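Local coordinates for phosphate-binding protein (Xanthomonas axonopodis pv. citri, PDB 5UB3) that probably serves as a periplasmic receptor of the phosphonate-binding family, paired with a diguanylate cyclase, and is captured here with bound chloride, at residues Asp26-Val29 / Pro30-Glu34; Ser64-Thr67 / Gly68-Met71; Gly219-Pro222 / Ala223-Gln226; Glu225-Leu228 / Arg229-Leu232; Arg255-Asp258 / Pro259-Arg263. All coordinates share one frame; numbering follows the deposited sequence.

How the contacts relate
From the N terminus, contact 1 turns the chain out of helix 14-28 toward strand 39-42. Contact 2 joins strand 62-66 to helix 67-75 near the molecule's centre. Contact 3 closes the turn from strand 209-217 into helix 222-235, which contact 4 continues, sharing Glu225 and Gln226. Contact 5 starts helix 259-277 after strand 251-255. All are local; apart from that overlap they follow in series, none enclosing another. Met32 packs on Val224 of contact 3; Val28 and Met32 pack on contact 4, where Arg227 also bonds to Glu34 and Arg31 O, tying helix 14-28 and the turn after it to helix 222-235. Contacts 2 and 5 touch none of the others.

Contact 1: Asp26-Val29 / Pro30-Glu34; sequences DYVV and PRMRE
At the C-terminal exit of helix 14-28, Tyr27 and Arg31 form an i to i+4 cation-pi stack in the turn that directs the chain toward strand 39-42. The guanidinium of Arg31 lies almost flat on one face of the Tyr27 ring, the two planes only 12° apart, with CZ of Arg31 3.8 Å from the ring centroid. The overlap is displaced: CE2 of Tyr27 sits over the middle of the guanidinium, NE of Arg31 toward the ring's rim. The methylene CD of Arg31 rests on the same face in a CH-pi contact. With CG of Tyr27 anti to the backbone N (chi1 176°), the ring is swung to the side where the extended Arg31 chain can reach it. Arg31 NH1 donates to Tyr27 O at 2.8 Å, in the carbonyl plane and on a lone pair, so one side chain grips both ring and backbone of the same residue.

The turn is closed by Met32 N bonding to Val29 O at 3.0 Å, helped by a weak bond from Arg31 N to Val28 O. Pro30 CD stands 3.0 Å from Asp26 O, the i-4 carbonyl, to which proline has no N-H to give, and helical bonding is interrupted here. On the buried side, Val28 CG1 and Met32 CG meet at 3.8 Å, side by side, and both residues face helix 222-235. Tyr27 OH is bound by Asp238.

Arg31 thus puts its positive charge near the carbonyl end of the helix, where it would probably be favourable, while hydroxyl bond and stack should restrict ring rotation.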
loop_
_atom_site.group_PDB
_atom_site.type_symbol
_atom_site.label_atom_id
_atom_site.label_comp_id
_atom_site.label_asym_id
_atom_site.label_seq_id
_atom_site.Cartn_x
_atom_site.Cartn_y
_atom_site.Cartn_z
ATOM N N ASP A 26 4.596 -10.196 18.979
ATOM C CA ASP A 26 4.635 -10.710 20.378
ATOM C C ASP A 26 3.384 -11.442 20.798
ATOM O O ASP A 26 3.475 -12.389 21.538
ATOM C CB ASP A 26 4.958 -9.623 21.374
ATOM C CG ASP A 26 6.390 -9.120 21.223
ATOM O OD1 ASP A 26 7.156 -9.704 20.449
ATOM O OD2 ASP A 26 6.757 -8.149 21.854
ATOM N N TYR A 27 2.251 -11.050 20.270
ATOM C CA TYR A 27 1.009 -11.807 20.444
ATOM C C TYR A 27 1.025 -13.132 19.639
ATOM O O TYR A 27 0.644 -14.211 20.158
ATOM C CB TYR A 27 -0.169 -10.915 20.061
ATOM C CG TYR A 27 -1.461 -11.638 20.109
ATOM C CD1 TYR A 27 -1.910 -12.334 18.989
ATOM C CD2 TYR A 27 -2.231 -11.667 21.277
ATOM C CE1 TYR A 27 -3.095 -13.040 19.018
ATOM C CE2 TYR A 27 -3.434 -12.354 21.304
ATOM C CZ TYR A 27 -3.857 -13.035 20.171
ATOM O OH TYR A 27 -5.023 -13.744 20.113
ATOM N N VAL A 28 1.504 -13.079 18.398
ATOM C CA VAL A 28 1.435 -14.254 17.504
ATOM C C VAL A 28 2.389 -15.403 17.937
ATOM O O VAL A 28 2.003 -16.577 18.006
ATOM C CB VAL A 28 1.721 -13.801 16.055
ATOM C CG1 VAL A 28 2.071 -14.928 15.126
ATOM C CG2 VAL A 28 0.501 -13.022 15.551
ATOM N N VAL A 29 3.624 -15.031 18.230
ATOM C CA VAL A 29 4.738 -15.991 18.418
ATOM C C VAL A 29 4.433 -17.064 19.446
ATOM O O VAL A 29 4.482 -18.276 19.118
ATOM C CB VAL A 29 6.094 -15.266 18.628
ATOM C CG1 VAL A 29 7.237 -16.182 19.166
ATOM C CG2 VAL A 29 6.553 -14.651 17.322
ATOM N N PRO A 30 4.038 -16.657 20.646
ATOM C CA PRO A 30 3.711 -17.727 21.608
ATOM C C PRO A 30 2.611 -18.643 21.143
ATOM O O PRO A 30 2.602 -19.829 21.492
ATOM C CB PRO A 30 3.225 -16.973 22.821
ATOM C CG PRO A 30 3.808 -15.613 22.708
ATOM C CD PRO A 30 4.044 -15.323 21.265
ATOM N N ARG A 31 1.686 -18.121 20.345
ATOM C CA ARG A 31 0.572 -18.943 19.875
ATOM C C ARG A 31 0.887 -19.847 18.703
ATOM O O ARG A 31 0.008 -20.552 18.222
ATOM C CB ARG A 31 -0.636 -18.055 19.584
ATOM C CG ARG A 31 -1.158 -17.482 20.873
ATOM C CD ARG A 31 -1.955 -16.191 20.652
ATOM N NE ARG A 31 -2.514 -15.724 21.940
ATOM C CZ ARG A 31 -1.886 -14.966 22.847
ATOM N NH1 ARG A 31 -0.629 -14.539 22.681
ATOM N NH2 ARG A 31 -2.543 -14.621 23.961
ATOM N N MET A 32 2.153 -19.897 18.286
ATOM C CA MET A 32 2.568 -20.726 17.176
ATOM C C MET A 32 3.552 -21.806 17.650
ATOM O O MET A 32 4.205 -22.427 16.821
ATOM C CB MET A 32 3.330 -19.872 16.162
ATOM C CG MET A 32 2.653 -18.609 15.628
ATOM S SD MET A 32 1.796 -18.942 14.110
ATOM C CE MET A 32 2.989 -19.509 12.914
ATOM N N ARG A 33 3.692 -22.017 18.954
ATOM C CA ARG A 33 4.697 -22.978 19.439
ATOM C C ARG A 33 4.500 -24.360 18.930
ATOM O O ARG A 33 5.455 -25.079 18.652
ATOM C CB ARG A 33 4.741 -23.048 20.959
ATOM C CG ARG A 33 6.094 -23.585 21.369
ATOM C CD ARG A 33 6.170 -23.896 22.834
ATOM N NE ARG A 33 7.478 -24.479 23.074
ATOM C CZ ARG A 33 8.604 -23.778 23.168
ATOM N NH1 ARG A 33 8.632 -22.437 23.060
ATOM N NH2 ARG A 33 9.722 -24.437 23.378
ATOM N N GLU A 34 3.237 -24.723 18.772
ATOM C CA GLU A 34 2.884 -26.056 18.342
ATOM C C GLU A 34 3.239 -26.310 16.854
ATOM O O GLU A 34 3.211 -27.456 16.418
ATOM C CB GLU A 34 1.427 -26.370 18.742
ATOM C CG GLU A 34 0.338 -25.950 17.752
ATOM C CD GLU A 34 -0.423 -24.658 18.054
ATOM O OE1 GLU A 34 0.216 -23.545 18.052
ATOM O OE2 GLU A 34 -1.679 -24.793 18.210
#

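Contact 2: Ser64-Thr67 / Gly68-Met71; sequences SETT and GAAM
Glu65 and Thr66, at the end of strand 62-66, meet the first turn of helix 67-75 in a strand-to-helix junction without an intervening loop. Gly68 comes first: its N lies 3.3 Å from Thr66 O, at an angle too poor for a bond; the Thr124 hydroxyl makes weak hydrogen bonds with the N-H groups of Gly68 and Ala69.

Ala69 follows, its CB touched by two polar side chains, Glu65 OE1 at 4.0 Å and Thr66 OG1 at 4.0 Å. Glu65 gets there by a bend at chi2 (-67°), which folds its carboxylate back beside the helix, and its other oxygen accepts from Ile10 N. Thr66 occupies the N-cap position, yet its hydroxyl makes no capping bond and pairs instead with Thr124.

Ala70 N makes the first full helical bond, to Thr66 O at 3.0 Å and nearly along the C=O axis, while its CB packs loosely against Glu65 CB at 4.4 Å. Met71 N continues the pattern with Thr67 O at 3.0 Å. In front of the same oxygen passes the methionine chain, Met71 CG lying 3.2 Å from Thr67 O.

The junction is buried near the centre of the molecule. Thr67 and Ala70 pack on strand 209-217, and Thr67 OG1 bonds to Pro210 O; Thr67 and Met71 also touch helix 259-277. The N-cap hydroxyl thus ties the start of helix 67-75 to Thr124 at the beginning of helix 124-136.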
loop_
_atom_site.group_PDB
_atom_site.type_symbol
_atom_site.label_atom_id
_atom_site.label_comp_id
_atom_site.label_asym_id
_atom_site.label_seq_id
_atom_site.Cartn_x
_atom_site.Cartn_y
_atom_site.Cartn_z
ATOM N N SER A 64 2.413 -7.500 6.082
ATOM C CA SER A 64 1.094 -6.977 6.009
ATOM C C SER A 64 1.248 -5.761 5.150
ATOM O O SER A 64 1.960 -4.891 5.542
ATOM C CB SER A 64 0.592 -6.565 7.376
ATOM O OG SER A 64 -0.775 -6.180 7.281
ATOM N N GLU A 65 0.602 -5.724 3.993
ATOM C CA GLU A 65 0.828 -4.673 2.934
ATOM C C GLU A 65 -0.461 -4.254 2.313
ATOM O O GLU A 65 -1.460 -5.017 2.343
ATOM C CB GLU A 65 1.639 -5.238 1.786
ATOM C CG GLU A 65 3.043 -5.569 2.143
ATOM C CD GLU A 65 3.897 -4.378 2.474
ATOM O OE1 GLU A 65 3.516 -3.255 2.201
ATOM O OE2 GLU A 65 4.986 -4.631 3.028
ATOM N N THR A 66 -0.439 -3.089 1.662
ATOM C CA THR A 66 -1.572 -2.717 0.870
ATOM C C THR A 66 -1.577 -3.624 -0.341
ATOM O O THR A 66 -0.576 -4.145 -0.691
ATOM C CB THR A 66 -1.480 -1.270 0.449
ATOM O OG1 THR A 66 -0.338 -1.159 -0.391
ATOM C CG2 THR A 66 -1.356 -0.337 1.724
ATOM N N THR A 67 -2.721 -3.793 -0.966
ATOM C CA THR A 67 -2.873 -4.811 -1.972
ATOM C C THR A 67 -2.026 -4.670 -3.229
ATOM O O THR A 67 -1.636 -5.664 -3.786
ATOM C CB THR A 67 -4.341 -4.955 -2.323
ATOM O OG1 THR A 67 -4.884 -3.671 -2.584
ATOM C CG2 THR A 67 -5.066 -5.590 -1.170
ATOM N N GLY A 68 -1.777 -3.455 -3.704
ATOM C CA GLY A 68 -0.881 -3.247 -4.815
ATOM C C GLY A 68 0.547 -3.724 -4.550
ATOM O O GLY A 68 1.111 -4.466 -5.345
ATOM N N ALA A 69 1.163 -3.253 -3.468
ATOM C CA ALA A 69 2.477 -3.731 -3.023
ATOM C C ALA A 69 2.477 -5.201 -2.898
ATOM O O ALA A 69 3.439 -5.913 -3.241
ATOM C CB ALA A 69 2.858 -3.096 -1.691
ATOM N N ALA A 70 1.380 -5.698 -2.368
ATOM C CA ALA A 70 1.259 -7.156 -2.204
ATOM C C ALA A 70 1.384 -7.864 -3.532
ATOM O O ALA A 70 2.035 -8.888 -3.627
ATOM C CB ALA A 70 -0.052 -7.525 -1.524
ATOM N N MET A 71 0.717 -7.317 -4.544
ATOM C CA MET A 71 0.748 -7.912 -5.846
ATOM C C MET A 71 2.122 -7.776 -6.478
ATOM O O MET A 71 2.522 -8.690 -7.185
ATOM C CB MET A 71 -0.390 -7.389 -6.746
ATOM C CG MET A 71 -1.768 -7.754 -6.203
ATOM S SD MET A 71 -2.028 -9.512 -6.051
ATOM C CE MET A 71 -1.640 -9.884 -4.311
#

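Contact 3: Gly219-Pro222 / Ala223-Gln226; sequences GMDP and AVEQ
Asp221 and Pro222 start helix 222-235 by bonding to Val224, Glu225 and Gln226 through their carbonyl oxygens. Among these backbone bonds the straightest joins Glu225 N to Asp221 O at 2.9 Å, with an N-H...O angle of 172°. The same oxygen accepts a weak bond from Val224 N, so two successive amides converge on it. Gln226 N bonds to Pro222 O at 3.0 Å, and CB of Gln226 also leans on Pro222 O at 3.3 Å.

Apolar packing comes from Met220, two residues before the helix. Its chain runs straight out to the sulfur, with chi1 174° and chi2 179°, and this carries it past Val224 to Glu225. CG of Met220 meets CB of Val224 at 4.1 Å, the two side chains crossing at about a right angle. Further out, SD of Met220 lies 3.5 Å from CA of Glu225 and 3.6 Å from its CB, so that the thioether rests on the base of the glutamate and not on its carboxylate, which is taken up by His80 and Arg229.

Asp221 makes the polar-to-apolar contact: at the N-cap position its carboxylate is set beside the first turn, with OD2 3.4 Å from CG2 of Val224. On the buried side Val224 goes on to touch Val35 and Met32, and Met220 reaches Asp61.

The start of the helix is therefore held mainly by main-chain carbonyls. A carboxylate near the amino end should still interact favourably with the helix dipole, and Pro222 suits a first-turn position where no N-H is needed for helical bonding.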
loop_
_atom_site.group_PDB
_atom_site.type_symbol
_atom_site.label_atom_id
_atom_site.label_comp_id
_atom_site.label_asym_id
_atom_site.label_seq_id
_atom_site.Cartn_x
_atom_site.Cartn_y
_atom_site.Cartn_z
ATOM N N GLY A 219 7.037 -20.916 -0.136
ATOM C CA GLY A 219 7.747 -21.952 0.613
ATOM C C GLY A 219 7.648 -21.985 2.140
ATOM O O GLY A 219 8.241 -22.885 2.782
ATOM N N MET A 220 6.895 -21.071 2.755
ATOM C CA MET A 220 6.595 -21.221 4.192
ATOM C C MET A 220 6.036 -22.620 4.416
ATOM O O MET A 220 5.266 -23.132 3.631
ATOM C CB MET A 220 5.558 -20.210 4.644
ATOM C CG MET A 220 5.088 -20.399 6.066
ATOM S SD MET A 220 3.905 -19.103 6.423
ATOM C CE MET A 220 5.061 -17.882 6.977
ATOM N N ASP A 221 6.443 -23.220 5.491
ATOM C CA ASP A 221 5.972 -24.539 5.876
ATOM C C ASP A 221 4.417 -24.526 6.015
ATOM O O ASP A 221 3.859 -23.669 6.687
ATOM C CB ASP A 221 6.684 -24.910 7.166
ATOM C CG ASP A 221 6.070 -26.101 7.866
ATOM O OD1 ASP A 221 5.618 -27.024 7.195
ATOM O OD2 ASP A 221 6.053 -26.096 9.103
ATOM N N PRO A 222 3.719 -25.444 5.321
ATOM C CA PRO A 222 2.277 -25.342 5.290
ATOM C C PRO A 222 1.627 -25.364 6.661
ATOM O O PRO A 222 0.530 -24.814 6.802
ATOM C CB PRO A 222 1.854 -26.611 4.506
ATOM C CG PRO A 222 2.980 -26.840 3.605
ATOM C CD PRO A 222 4.200 -26.493 4.396
ATOM N N ALA A 223 2.251 -26.012 7.649
ATOM C CA ALA A 223 1.690 -26.019 9.045
ATOM C C ALA A 223 1.847 -24.631 9.733
ATOM O O ALA A 223 0.997 -24.163 10.494
ATOM C CB ALA A 223 2.328 -27.101 9.880
ATOM N N VAL A 224 2.926 -23.958 9.410
ATOM C CA VAL A 224 3.158 -22.610 9.942
ATOM C C VAL A 224 2.147 -21.690 9.307
ATOM O O VAL A 224 1.514 -20.921 9.990
ATOM C CB VAL A 224 4.612 -22.160 9.712
ATOM C CG1 VAL A 224 4.846 -20.721 10.136
ATOM C CG2 VAL A 224 5.552 -23.059 10.507
ATOM N N GLU A 225 2.002 -21.811 7.994
ATOM C CA GLU A 225 1.044 -21.015 7.270
ATOM C C GLU A 225 -0.372 -21.175 7.838
ATOM O O GLU A 225 -1.063 -20.205 8.097
ATOM C CB GLU A 225 1.091 -21.298 5.778
ATOM C CG GLU A 225 0.022 -20.505 5.057
ATOM C CD GLU A 225 0.151 -20.478 3.566
ATOM O OE1 GLU A 225 1.198 -20.731 3.004
ATOM O OE2 GLU A 225 -0.843 -20.223 2.932
ATOM N N GLN A 226 -0.780 -22.421 8.026
ATOM C CA GLN A 226 -2.124 -22.732 8.463
ATOM C C GLN A 226 -2.411 -22.191 9.855
ATOM O O GLN A 226 -3.494 -21.657 10.135
ATOM C CB GLN A 226 -2.321 -24.258 8.339
ATOM C CG GLN A 226 -3.547 -24.839 9.020
ATOM C CD GLN A 226 -3.555 -26.364 8.832
ATOM O OE1 GLN A 226 -2.785 -27.098 9.484
ATOM N NE2 GLN A 226 -4.386 -26.840 7.900
#

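Contact 4: Glu225-Leu228 / Arg229-Leu232; sequences EQRL and RVVL
The guanidinium of Arg227 lies with one face over CG2 of Val231, one turn further along helix 222-235. The methyl is displaced toward the edge between NE and NH2, CG2 of Val231 being 3.5 Å from NE of Arg227. A bend at chi2 (67°) turns the arginine along the helix instead of straight outward, which also brings NH1 of Arg227 to 3.8 Å from CG1 of Val230. The charged end continues to the turn after helix 14-28: NE forms a salt bridge with Glu34, and NH2 bonds to Arg31 O.

On another side of the helix, Glu225 and Arg229 run side by side in the same direction. Arg229 NH2 and Glu225 OE2 form a salt bridge at 3.1 Å, approached at the guanidinium edge; as a hydrogen bond it is weak, bent to 125°, and the carboxylate and guanidinium planes stand 50° apart. Each has a second partner at strand 79-87, Glu225 OE1 with His80 and Arg229 NE with Leu82 O.

Toward the interior, Leu228 CD1 and Leu232 CD1 meet at 4.0 Å, and this pair is inserted between helix 14-28 and strand 79-87. Regular helical bonds underlie all of this; the shortest joins Val231 N to Arg227 O at 2.7 Å.

The helix thus has an apolar leucine flank for packing and two arginines that are held by groups beyond it. Arg229 in particular is held by two groups, through a weak, bent bond to Glu225 and through its NE bond to the Leu82 carbonyl.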
loop_
_atom_site.group_PDB
_atom_site.type_symbol
_atom_site.label_atom_id
_atom_site.label_comp_id
_atom_site.label_asym_id
_atom_site.label_seq_id
_atom_site.Cartn_x
_atom_site.Cartn_y
_atom_site.Cartn_z
ATOM N N GLU A 225 2.002 -21.811 7.994
ATOM C CA GLU A 225 1.044 -21.015 7.270
ATOM C C GLU A 225 -0.372 -21.175 7.838
ATOM O O GLU A 225 -1.063 -20.205 8.097
ATOM C CB GLU A 225 1.091 -21.298 5.778
ATOM C CG GLU A 225 0.022 -20.505 5.057
ATOM C CD GLU A 225 0.151 -20.478 3.566
ATOM O OE1 GLU A 225 1.198 -20.731 3.004
ATOM O OE2 GLU A 225 -0.843 -20.223 2.932
ATOM N N GLN A 226 -0.780 -22.421 8.026
ATOM C CA GLN A 226 -2.124 -22.732 8.463
ATOM C C GLN A 226 -2.411 -22.191 9.855
ATOM O O GLN A 226 -3.494 -21.657 10.135
ATOM C CB GLN A 226 -2.321 -24.258 8.339
ATOM C CG GLN A 226 -3.547 -24.839 9.020
ATOM C CD GLN A 226 -3.555 -26.364 8.832
ATOM O OE1 GLN A 226 -2.785 -27.098 9.484
ATOM N NE2 GLN A 226 -4.386 -26.840 7.900
ATOM N N ARG A 227 -1.399 -22.286 10.715
ATOM C CA ARG A 227 -1.558 -21.899 12.101
ATOM C C ARG A 227 -1.515 -20.380 12.203
ATOM O O ARG A 227 -2.265 -19.799 12.963
ATOM C CB ARG A 227 -0.418 -22.509 12.926
ATOM C CG ARG A 227 -0.405 -22.098 14.380
ATOM C CD ARG A 227 -1.626 -22.648 15.145
ATOM N NE ARG A 227 -1.702 -22.000 16.461
ATOM C CZ ARG A 227 -2.809 -21.873 17.210
ATOM N NH1 ARG A 227 -3.994 -22.350 16.790
ATOM N NH2 ARG A 227 -2.731 -21.246 18.388
ATOM N N LEU A 228 -0.622 -19.750 11.443
ATOM C CA LEU A 228 -0.624 -18.276 11.379
ATOM C C LEU A 228 -2.014 -17.716 11.043
ATOM O O LEU A 228 -2.474 -16.773 11.694
ATOM C CB LEU A 228 0.356 -17.738 10.345
ATOM C CG LEU A 228 0.576 -16.220 10.306
ATOM C CD1 LEU A 228 0.944 -15.585 11.655
ATOM C CD2 LEU A 228 1.675 -15.941 9.295
ATOM N N ARG A 229 -2.625 -18.298 10.018
ATOM C CA ARG A 229 -3.939 -17.916 9.545
ATOM C C ARG A 229 -4.923 -18.065 10.695
ATOM O O ARG A 229 -5.676 -17.169 10.987
ATOM C CB ARG A 229 -4.366 -18.780 8.349
ATOM C CG ARG A 229 -5.606 -18.183 7.707
ATOM C CD ARG A 229 -6.184 -18.906 6.526
ATOM N NE ARG A 229 -5.290 -18.882 5.378
ATOM C CZ ARG A 229 -4.443 -19.855 5.074
ATOM N NH1 ARG A 229 -4.335 -20.910 5.874
ATOM N NH2 ARG A 229 -3.711 -19.790 3.953
ATOM N N VAL A 230 -4.886 -19.216 11.355
ATOM C CA VAL A 230 -5.803 -19.455 12.472
ATOM C C VAL A 230 -5.533 -18.411 13.527
ATOM O O VAL A 230 -6.504 -17.745 14.023
ATOM C CB VAL A 230 -5.704 -20.902 12.983
ATOM C CG1 VAL A 230 -6.523 -21.086 14.257
ATOM C CG2 VAL A 230 -6.208 -21.868 11.912
ATOM N N VAL A 231 -4.262 -18.167 13.831
ATOM C CA VAL A 231 -3.997 -17.251 14.949
ATOM C C VAL A 231 -4.501 -15.814 14.640
ATOM O O VAL A 231 -5.087 -15.139 15.482
ATOM C CB VAL A 231 -2.501 -17.235 15.292
ATOM C CG1 VAL A 231 -2.175 -16.106 16.226
ATOM C CG2 VAL A 231 -2.087 -18.561 15.895
ATOM N N LEU A 232 -4.244 -15.341 13.429
ATOM C CA LEU A 232 -4.681 -14.003 13.060
ATOM C C LEU A 232 -6.216 -13.890 13.044
ATOM O O LEU A 232 -6.789 -12.946 13.605
ATOM C CB LEU A 232 -4.081 -13.633 11.687
ATOM C CG LEU A 232 -2.592 -13.369 11.857
ATOM C CD1 LEU A 232 -1.960 -13.145 10.501
ATOM C CD2 LEU A 232 -2.283 -12.226 12.826
#

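Contact 5: Arg255-Asp258 / Pro259-Arg263; sequences RPLD and PTSRR
The notable feature here is a reciprocal capping box: Asp258 and Ser261 each bind the backbone N-H of the other at the start of helix 259-277. Ser261 N donates to Asp258 OD1 at 3.0 Å and 172°, a nearly linear bond, and Asp258 N returns one to Ser261 OG at 2.9 Å. CG of Asp258 and OG of Ser261 each lie between the backbone N and carbonyl carbon of their own residue (chi1 66° and 51°), which sends the carboxylate forward to Ser261 N and the hydroxyl back to Asp258 N. The following helical bond, Arg262 N to Asp258 O, measures 2.9 Å.

A water beside the box lies 2.7 Å from Ser261 OG and 2.8 Å from Pro256 O, with weaker links to Asp258 OD2 and Arg255 NE. Arg262 reaches back in extended form, one face of its guanidinium against the peptide between Leu257 and Asp258; a second water links its NH2, weakly, to Leu257 O. Further on, Arg263 NH2 bonds to Thr260 OG1 at 3.1 Å while Pro259 O lies over the centre of one face of the Arg263 guanidinium. Leu257 and Ser261 turn to Met84 of strand 79-87.

With its hydroxyl accepting from Asp258 N, Ser261 joins cap and water in one polar network, and Asp258 OD1 satisfies a first-turn amide that has no helical carbonyl before it.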
loop_
_atom_site.group_PDB
_atom_site.type_symbol
_atom_site.label_atom_id
_atom_site.label_comp_id
_atom_site.label_asym_id
_atom_site.label_seq_id
_atom_site.Cartn_x
_atom_site.Cartn_y
_atom_site.Cartn_z
ATOM N N ARG A 255 -9.916 -11.624 7.208
ATOM C CA ARG A 255 -10.806 -12.613 6.758
ATOM C C ARG A 255 -10.215 -13.521 5.683
ATOM O O ARG A 255 -9.202 -13.170 5.034
ATOM C CB ARG A 255 -12.135 -11.959 6.395
ATOM C CG ARG A 255 -12.178 -11.304 5.087
ATOM C CD ARG A 255 -13.419 -10.382 4.881
ATOM N NE ARG A 255 -13.149 -9.979 3.493
ATOM C CZ ARG A 255 -12.389 -8.955 3.068
ATOM N NH1 ARG A 255 -11.875 -8.004 3.898
ATOM N NH2 ARG A 255 -12.173 -8.876 1.746
ATOM N N PRO A 256 -10.768 -14.745 5.583
ATOM C CA PRO A 256 -10.259 -15.679 4.637
ATOM C C PRO A 256 -10.404 -15.128 3.214
ATOM O O PRO A 256 -11.334 -14.353 2.908
ATOM C CB PRO A 256 -11.201 -16.883 4.787
ATOM C CG PRO A 256 -11.811 -16.746 6.095
ATOM C CD PRO A 256 -11.895 -15.297 6.365
ATOM N N LEU A 257 -9.511 -15.538 2.368
ATOM C CA LEU A 257 -9.666 -15.270 0.984
ATOM C C LEU A 257 -10.861 -16.079 0.514
ATOM O O LEU A 257 -11.193 -17.128 1.080
ATOM C CB LEU A 257 -8.448 -15.644 0.185
ATOM C CG LEU A 257 -7.476 -14.414 0.240
ATOM C CD1 LEU A 257 -6.507 -14.554 1.380
ATOM C CD2 LEU A 257 -6.754 -14.231 -1.046
ATOM N N ASP A 258 -11.469 -15.564 -0.529
ATOM C CA ASP A 258 -12.696 -16.132 -1.070
ATOM C C ASP A 258 -12.717 -15.801 -2.560
ATOM O O ASP A 258 -11.772 -15.142 -3.071
ATOM C CB ASP A 258 -13.920 -15.695 -0.251
ATOM C CG ASP A 258 -14.221 -14.204 -0.333
ATOM O OD1 ASP A 258 -14.083 -13.621 -1.418
ATOM O OD2 ASP A 258 -14.641 -13.639 0.701
ATOM N N PRO A 259 -13.716 -16.326 -3.291
ATOM C CA PRO A 259 -13.544 -16.171 -4.725
ATOM C C PRO A 259 -13.575 -14.688 -5.126
ATOM O O PRO A 259 -12.871 -14.310 -6.062
ATOM C CB PRO A 259 -14.696 -16.997 -5.307
ATOM C CG PRO A 259 -14.908 -18.032 -4.269
ATOM C CD PRO A 259 -14.845 -17.226 -3.000
ATOM N N THR A 260 -14.307 -13.859 -4.414
ATOM C CA THR A 260 -14.360 -12.431 -4.731
ATOM C C THR A 260 -13.014 -11.739 -4.513
ATOM O O THR A 260 -12.493 -11.076 -5.402
ATOM C CB THR A 260 -15.451 -11.763 -3.920
ATOM O OG1 THR A 260 -16.710 -12.342 -4.308
ATOM C CG2 THR A 260 -15.503 -10.255 -4.138
ATOM N N SER A 261 -12.476 -11.877 -3.317
ATOM C CA SER A 261 -11.213 -11.230 -3.001
ATOM C C SER A 261 -10.127 -11.756 -3.915
ATOM O O SER A 261 -9.255 -10.991 -4.376
ATOM C CB SER A 261 -10.847 -11.424 -1.525
ATOM O OG SER A 261 -10.890 -12.784 -1.070
ATOM N N ARG A 262 -10.182 -13.050 -4.232
ATOM C CA ARG A 262 -9.217 -13.593 -5.212
ATOM C C ARG A 262 -9.324 -12.950 -6.588
ATOM O O ARG A 262 -8.308 -12.675 -7.212
ATOM C CB ARG A 262 -9.347 -15.109 -5.401
ATOM C CG ARG A 262 -8.884 -15.876 -4.198
ATOM C CD ARG A 262 -9.227 -17.349 -4.299
ATOM N NE ARG A 262 -8.800 -18.013 -3.046
ATOM C CZ ARG A 262 -9.566 -18.701 -2.179
ATOM N NH1 ARG A 262 -10.872 -18.881 -2.403
ATOM N NH2 ARG A 262 -8.988 -19.265 -1.098
ATOM N N ARG A 263 -10.543 -12.792 -7.064
ATOM C CA ARG A 263 -10.832 -12.147 -8.349
ATOM C C ARG A 263 -10.389 -10.699 -8.279
ATOM O O ARG A 263 -9.771 -10.212 -9.188
ATOM C CB ARG A 263 -12.310 -12.205 -8.685
ATOM C CG ARG A 263 -12.810 -13.578 -9.162
ATOM C CD ARG A 263 -14.336 -13.618 -9.513
ATOM N NE ARG A 263 -15.247 -13.590 -8.352
ATOM C CZ ARG A 263 -15.855 -14.646 -7.757
ATOM N NH1 ARG A 263 -15.715 -15.932 -8.196
ATOM N NH2 ARG A 263 -16.622 -14.425 -6.658
HETATM O O HOH W 1 -12.109 -12.229 1.303
HETATM O O HOH W 2 -10.058 -19.177 1.855
HETATM O O HOH W 3 -17.164 -14.334 -2.911
#